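Local coordinates for NH(3)-dependent NAD(+) synthetase (Francisella tularensis subsp. holarctica LVS, PDB 3FIU), which belongs to the NAD synthase family, has an alpha/beta fold built round a parallel sheet, and binds adenosine monophosphate, pyrophosphate and magnesium, at residues Asp6-Pro9 against Lys10-Ser13; Leu169-Ser172 against Gln173-Leu177. One frame throughout, in Å; residues are numbered along the deposited sequence.

Contact 1: Asp6-Pro9 against Lys10-Ser13; sequences DFSP and KEYS
Phe7 folds back over the start of the helix that follows it and meets Tyr12 five residues later. With CG anti to its backbone N (chi1 -173°), its ring swings toward the helix, and CE1 comes within 3.5 Å of Tyr12 CB and equally close to Tyr12 CG. The two rings are oblique, with planes at 55° and centroids 5.4 Å apart. Ser8 is the N-cap. Its OG accepts from the backbone amide of Glu11, a weak capping bond of 3.5 Å between Ser8 OG and Glu11 N, although the N-H points almost straight at the oxygen. Glu11 CG, placed beside its own backbone N, packs at 3.3 Å from the same Ser8 OG. The carbonyl of Ser8 makes the firmer link: Tyr12 N donates to Ser8 O at 2.9 Å. Pro9 takes the first helical position, where its missing N-H costs the helix no bond, and its nitrogen lies over one face of the Phe7 ring, near the rim. Pro9 O then continues the helical pattern, receiving Ser13 N at 2.9 Å. Phe7 at N' and Tyr12 at N4 thus form a hydrophobic staple across the N-cap Ser8. Among its neighbours, Phe7 and Pro9 rest on helix 171-180 through Gln173 and Glu176, Tyr12 leans on the loop carrying Asn168 and Leu169, and its OH reaches the second subunit to bond the C-terminal carboxylate of Phe249.

Contact 2: Leu169-Ser172 against Gln173-Leu177; sequences LKKS and QVFEL. With POP (pyrophosphate 2-), chain H.
Lys170 and Gln173 grip each other at the first turn of helix 171-180. Gln173 CG lies beside its own backbone N (chi1 -70°) and the chain runs extended beyond it, which carries the amide back to the N-cap residue: Lys170 N donates to Gln173 OE1 at 3.1 Å, arriving tilted out of the amide plane. This is the N3-to-N-cap half of a capping box. Lys170 lays its CE 3.5 Å from Gln173 CD, while its ammonium continues to a salt bridge with Asp218. The carbonyl of Lys170 takes a good helical bond from Val174 N at 3.0 Å and a weak one from Gln173 N. Leu169, just before the helix, presses CD1 tightly against Leu177 CD1 (3.5 Å), with its CB on Val174 CG2. On another flank Lys171, CG anti to its backbone N and the chain bent once at chi2, passes Phe175 with CG 3.8 Å from CE1 of that ring. Beyond the ring, Lys171 NZ donates to pyrophosphate O5 at 2.7 Å and more weakly to O4, and forms a salt bridge with the magnesium ligand Asp41. Asp214 accepts from the first-turn amides of Lys171 and Ser172, consistent with a well-defined starting point for this lysine, whose positive charge probably offsets the negative charge of both pyrophosphate and Asp41.

Overall arrangement
Neither contact closes a long loop: each is a local turn at the beginning of a helix, and they follow in series without nesting or crossing. Contact 1 starts helix 9-25 at the N terminus; the chain then runs through the parallel sheet, whose last strand, 137-139, precedes contact 2 at the start of helix 171-180. Their centres lie about 10 Å apart and their side chains touch, Phe7 CB standing 3.2 Å from Gln173 NE2 and Tyr12 CE2 3.4 Å from Leu169 CD2. The two helix starts are thereby joined, contact 1 leading outward to the second subunit and contact 2 inward to helix 40-51 and the pyrophosphate pocket.

Contact 1: Asp6-Pro9 against Lys10-Ser13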
ATOM      1  N   ASP A   6     -10.081  22.893 -19.521  1.00 57.22           N
ATOM      2  CA  ASP A   6     -10.602  23.004 -20.916  1.00 57.30           C
ATOM      3  C   ASP A   6      -9.858  22.014 -21.803  1.00 55.52           C
ATOM      4  O   ASP A   6      -8.854  22.350 -22.449  1.00 56.64           O
ATOM      5  CB  ASP A   6     -10.454  24.430 -21.449  1.00 58.07           C
ATOM      6  CG  ASP A   6     -11.700  24.899 -22.193  1.00 62.96           C
ATOM      7  OD1 ASP A   6     -12.743  25.114 -21.528  1.00 66.67           O
ATOM      8  OD2 ASP A   6     -11.641  25.047 -23.438  1.00 66.30           O
ATOM      9  N   PHE A   7     -10.379  20.792 -21.835  1.00 52.53           N
ATOM     10  CA  PHE A   7      -9.644  19.636 -22.353  1.00 47.89           C
ATOM     11  C   PHE A   7      -9.487  19.557 -23.874  1.00 45.07           C
ATOM     12  O   PHE A   7     -10.461  19.629 -24.621  1.00 45.57           O
ATOM     13  CB  PHE A   7     -10.282  18.346 -21.832  1.00 47.53           C
ATOM     14  CG  PHE A   7      -9.509  17.103 -22.180  1.00 44.23           C
ATOM     15  CD1 PHE A   7      -8.321  16.796 -21.514  1.00 39.87           C
ATOM     16  CD2 PHE A   7      -9.970  16.238 -23.163  1.00 40.96           C
ATOM     17  CE1 PHE A   7      -7.613  15.649 -21.827  1.00 36.48           C
ATOM     18  CE2 PHE A   7      -9.262  15.078 -23.478  1.00 33.93           C
ATOM     19  CZ  PHE A   7      -8.086  14.791 -22.806  1.00 34.32           C
ATOM     20  N   SER A   8      -8.242  19.388 -24.300  1.00 41.14           N
ATOM     21  CA  SER A   8      -7.887  19.049 -25.670  1.00 39.16           C
ATOM     22  C   SER A   8      -6.836  17.923 -25.612  1.00 36.10           C
ATOM     23  O   SER A   8      -5.796  18.087 -24.961  1.00 33.87           O
ATOM     24  CB  SER A   8      -7.349  20.294 -26.405  1.00 39.20           C
ATOM     25  OG  SER A   8      -6.244  20.002 -27.251  1.00 41.74           O
ATOM     26  N   PRO A   9      -7.128  16.767 -26.253  1.00 33.78           N
ATOM     27  CA  PRO A   9      -6.236  15.610 -26.246  1.00 31.83           C
ATOM     28  C   PRO A   9      -4.772  15.923 -26.551  1.00 31.69           C
ATOM     29  O   PRO A   9      -3.893  15.513 -25.791  1.00 28.56           O
ATOM     30  CB  PRO A   9      -6.856  14.686 -27.306  1.00 32.84           C
ATOM     31  CG  PRO A   9      -8.297  14.973 -27.217  1.00 32.63           C
ATOM     32  CD  PRO A   9      -8.382  16.466 -26.977  1.00 33.78           C
ATOM     33  N   LYS A  10      -4.512  16.673 -27.620  1.00 30.53           N
ATOM     34  CA  LYS A  10      -3.145  16.995 -28.000  1.00 32.29           C
ATOM     35  C   LYS A  10      -2.407  17.778 -26.920  1.00 32.48           C
ATOM     36  O   LYS A  10      -1.272  17.468 -26.568  1.00 32.15           O
ATOM     37  CB  LYS A  10      -3.102  17.779 -29.330  1.00 33.37           C
ATOM     38  CG  LYS A  10      -1.685  18.082 -29.791  1.00 38.03           C
ATOM     39  CD  LYS A  10      -1.596  18.936 -31.063  1.00 41.49           C
ATOM     40  CE  LYS A  10      -0.125  19.088 -31.434  1.00 43.89           C
ATOM     41  NZ  LYS A  10       0.135  19.660 -32.778  1.00 51.49           N
ATOM     42  N   GLU A  11      -3.057  18.818 -26.425  1.00 32.46           N
ATOM     43  CA  GLU A  11      -2.396  19.751 -25.537  1.00 33.73           C
ATOM     44  C   GLU A  11      -2.172  19.114 -24.174  1.00 31.20           C
ATOM     45  O   GLU A  11      -1.069  19.190 -23.637  1.00 30.93           O
ATOM     46  CB  GLU A  11      -3.193  21.060 -25.457  1.00 34.88           C
ATOM     47  CG  GLU A  11      -3.381  21.682 -26.855  1.00 43.03           C
ATOM     48  CD  GLU A  11      -3.452  23.202 -26.852  1.00 56.87           C
ATOM     49  OE1 GLU A  11      -3.169  23.834 -25.801  1.00 62.43           O
ATOM     50  OE2 GLU A  11      -3.785  23.772 -27.922  1.00 62.05           O
ATOM     51  N   TYR A  12      -3.218  18.469 -23.657  1.00 29.52           N
ATOM     52  CA  TYR A  12      -3.171  17.777 -22.368  1.00 30.81           C
ATOM     53  C   TYR A  12      -2.159  16.639 -22.395  1.00 30.51           C
ATOM     54  O   TYR A  12      -1.365  16.495 -21.477  1.00 32.51           O
ATOM     55  CB  TYR A  12      -4.553  17.248 -21.948  1.00 29.67           C
ATOM     56  CG  TYR A  12      -4.641  16.994 -20.458  1.00 31.37           C
ATOM     57  CD1 TYR A  12      -4.972  18.029 -19.577  1.00 32.41           C
ATOM     58  CD2 TYR A  12      -4.346  15.735 -19.911  1.00 33.52           C
ATOM     59  CE1 TYR A  12      -5.025  17.820 -18.189  1.00 34.77           C
ATOM     60  CE2 TYR A  12      -4.399  15.514 -18.508  1.00 29.30           C
ATOM     61  CZ  TYR A  12      -4.737  16.559 -17.663  1.00 35.60           C
ATOM     62  OH  TYR A  12      -4.799  16.364 -16.299  1.00 33.37           O
ATOM     63  N   SER A  13      -2.196  15.831 -23.445  1.00 29.69           N
ATOM     64  CA  SER A  13      -1.220  14.789 -23.626  1.00 30.33           C
ATOM     65  C   SER A  13       0.210  15.307 -23.461  1.00 29.96           C
ATOM     66  O   SER A  13       0.998  14.726 -22.716  1.00 29.34           O
ATOM     67  CB  SER A  13      -1.407  14.126 -24.990  1.00 31.75           C
ATOM     68  OG  SER A  13      -0.608  12.975 -25.081  1.00 36.66           O
TER

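Contact 2: Leu169-Ser172 against Gln173-Leu177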
ATOM      1  N   LEU A 169      -8.649  13.102 -14.689  1.00 25.39           N
ATOM      2  CA  LEU A 169      -9.420  12.880 -15.929  1.00 24.64           C
ATOM      3  C   LEU A 169     -10.724  12.094 -15.779  1.00 23.27           C
ATOM      4  O   LEU A 169     -10.774  11.051 -15.112  1.00 24.77           O
ATOM      5  CB  LEU A 169      -8.537  12.155 -16.961  1.00 23.86           C
ATOM      6  CG  LEU A 169      -7.243  12.813 -17.442  1.00 26.21           C
ATOM      7  CD1 LEU A 169      -6.463  11.873 -18.365  1.00 28.72           C
ATOM      8  CD2 LEU A 169      -7.499  14.135 -18.144  1.00 31.26           C
ATOM      9  N   LYS A 170     -11.771  12.584 -16.442  1.00 22.13           N
ATOM     10  CA  LYS A 170     -13.032  11.856 -16.576  1.00 22.72           C
ATOM     11  C   LYS A 170     -12.789  10.678 -17.511  1.00 20.62           C
ATOM     12  O   LYS A 170     -11.862  10.711 -18.331  1.00 20.57           O
ATOM     13  CB  LYS A 170     -14.093  12.747 -17.228  1.00 24.79           C
ATOM     14  CG  LYS A 170     -14.660  13.838 -16.315  1.00 28.89           C
ATOM     15  CD  LYS A 170     -15.639  14.730 -17.109  1.00 37.29           C
ATOM     16  CE  LYS A 170     -14.897  15.741 -17.970  1.00 41.16           C
ATOM     17  NZ  LYS A 170     -15.774  16.341 -19.037  1.00 42.85           N
ATOM     18  N   LYS A 171     -13.632   9.667 -17.417  1.00 20.70           N
ATOM     19  CA  LYS A 171     -13.425   8.460 -18.230  1.00 20.56           C
ATOM     20  C   LYS A 171     -13.469   8.791 -19.737  1.00 22.62           C
ATOM     21  O   LYS A 171     -12.658   8.304 -20.521  1.00 21.30           O
ATOM     22  CB  LYS A 171     -14.458   7.394 -17.853  1.00 18.68           C
ATOM     23  CG  LYS A 171     -14.169   6.002 -18.444  1.00 21.86           C
ATOM     24  CD  LYS A 171     -12.952   5.379 -17.740  1.00 18.08           C
ATOM     25  CE  LYS A 171     -12.695   3.954 -18.266  1.00 23.99           C
ATOM     26  NZ  LYS A 171     -11.583   3.272 -17.451  1.00 21.66           N
ATOM     27  N   SER A 172     -14.402   9.661 -20.134  1.00 24.52           N
ATOM     28  CA  SER A 172     -14.491  10.085 -21.524  1.00 23.20           C
ATOM     29  C   SER A 172     -13.209  10.768 -21.997  1.00 24.43           C
ATOM     30  O   SER A 172     -12.819  10.622 -23.170  1.00 24.18           O
ATOM     31  CB  SER A 172     -15.703  11.006 -21.733  1.00 24.85           C
ATOM     32  OG  SER A 172     -15.483  12.239 -21.070  1.00 28.54           O
ATOM     33  N   GLN A 173     -12.541  11.499 -21.103  1.00 23.20           N
ATOM     34  CA  GLN A 173     -11.282  12.130 -21.454  1.00 21.75           C
ATOM     35  C   GLN A 173     -10.147  11.118 -21.571  1.00 22.24           C
ATOM     36  O   GLN A 173      -9.258  11.279 -22.408  1.00 21.90           O
ATOM     37  CB  GLN A 173     -10.906  13.229 -20.462  1.00 21.97           C
ATOM     38  CG  GLN A 173     -11.825  14.442 -20.569  1.00 25.05           C
ATOM     39  CD  GLN A 173     -11.683  15.402 -19.413  1.00 30.09           C
ATOM     40  OE1 GLN A 173     -11.355  15.009 -18.276  1.00 24.00           O
ATOM     41  NE2 GLN A 173     -11.970  16.679 -19.679  1.00 30.69           N
ATOM     42  N   VAL A 174     -10.185  10.082 -20.733  1.00 20.78           N
ATOM     43  CA  VAL A 174      -9.239   8.964 -20.895  1.00 20.87           C
ATOM     44  C   VAL A 174      -9.414   8.324 -22.295  1.00 20.64           C
ATOM     45  O   VAL A 174      -8.424   8.092 -23.007  1.00 19.54           O
ATOM     46  CB  VAL A 174      -9.379   7.929 -19.764  1.00 21.57           C
ATOM     47  CG1 VAL A 174      -8.461   6.694 -20.014  1.00 21.55           C
ATOM     48  CG2 VAL A 174      -9.063   8.599 -18.385  1.00 21.77           C
ATOM     49  N   PHE A 175     -10.657   8.053 -22.682  1.00 19.02           N
ATOM     50  CA  PHE A 175     -10.918   7.482 -24.005  1.00 19.93           C
ATOM     51  C   PHE A 175     -10.464   8.410 -25.143  1.00 21.04           C
ATOM     52  O   PHE A 175      -9.920   7.949 -26.147  1.00 21.05           O
ATOM     53  CB  PHE A 175     -12.381   7.106 -24.159  1.00 20.64           C
ATOM     54  CG  PHE A 175     -12.737   5.774 -23.563  1.00 20.63           C
ATOM     55  CD1 PHE A 175     -13.621   5.691 -22.501  1.00 21.55           C
ATOM     56  CD2 PHE A 175     -12.226   4.598 -24.098  1.00 23.28           C
ATOM     57  CE1 PHE A 175     -13.995   4.456 -21.947  1.00 23.14           C
ATOM     58  CE2 PHE A 175     -12.584   3.351 -23.539  1.00 22.08           C
ATOM     59  CZ  PHE A 175     -13.461   3.286 -22.466  1.00 20.57           C
ATOM     60  N   GLU A 176     -10.691   9.716 -24.985  1.00 22.02           N
ATOM     61  CA  GLU A 176     -10.220  10.691 -25.966  1.00 22.79           C
ATOM     62  C   GLU A 176      -8.704  10.638 -26.134  1.00 21.87           C
ATOM     63  O   GLU A 176      -8.191  10.721 -27.251  1.00 21.06           O
ATOM     64  CB  GLU A 176     -10.635  12.118 -25.584  1.00 23.49           C
ATOM     65  CG  GLU A 176     -12.086  12.417 -25.773  1.00 28.42           C
ATOM     66  CD  GLU A 176     -12.391  13.884 -25.520  1.00 38.08           C
ATOM     67  OE1 GLU A 176     -11.683  14.744 -26.110  1.00 40.12           O
ATOM     68  OE2 GLU A 176     -13.328  14.169 -24.740  1.00 41.98           O
ATOM     69  N   LEU A 177      -7.992  10.502 -25.021  1.00 20.62           N
ATOM     70  CA  LEU A 177      -6.537  10.325 -25.059  1.00 20.55           C
ATOM     71  C   LEU A 177      -6.149   9.016 -25.744  1.00 19.77           C
ATOM     72  O   LEU A 177      -5.227   8.982 -26.573  1.00 21.50           O
ATOM     73  CB  LEU A 177      -5.951  10.377 -23.642  1.00 21.76           C
ATOM     74  CG  LEU A 177      -5.845  11.759 -22.987  1.00 22.38           C
ATOM     75  CD1 LEU A 177      -5.258  11.581 -21.611  1.00 28.78           C
ATOM     76  CD2 LEU A 177      -4.972  12.665 -23.839  1.00 28.25           C
TER
HETATM   77  P1  POP H4001      -7.715  -0.590 -16.879  1.00 19.14           P
HETATM   78  O1  POP H4001      -6.529  -0.330 -17.775  1.00 19.01           O
HETATM   79  O2  POP H4001      -7.601   0.168 -15.587  1.00 17.12           O
HETATM   80  O3  POP H4001      -7.950  -2.061 -16.571  1.00 19.86           O
HETATM   81  O   POP H4001      -9.027   0.011 -17.622  1.00 17.79           O
HETATM   82  P2  POP H4001     -10.512  -0.111 -17.008  1.00 19.41           P
HETATM   83  O4  POP H4001     -10.576   0.639 -15.687  1.00 18.45           O
HETATM   84  O5  POP H4001     -11.319   0.604 -18.053  1.00 17.35           O
HETATM   85  O6  POP H4001     -10.979  -1.540 -16.868  1.00 18.56           O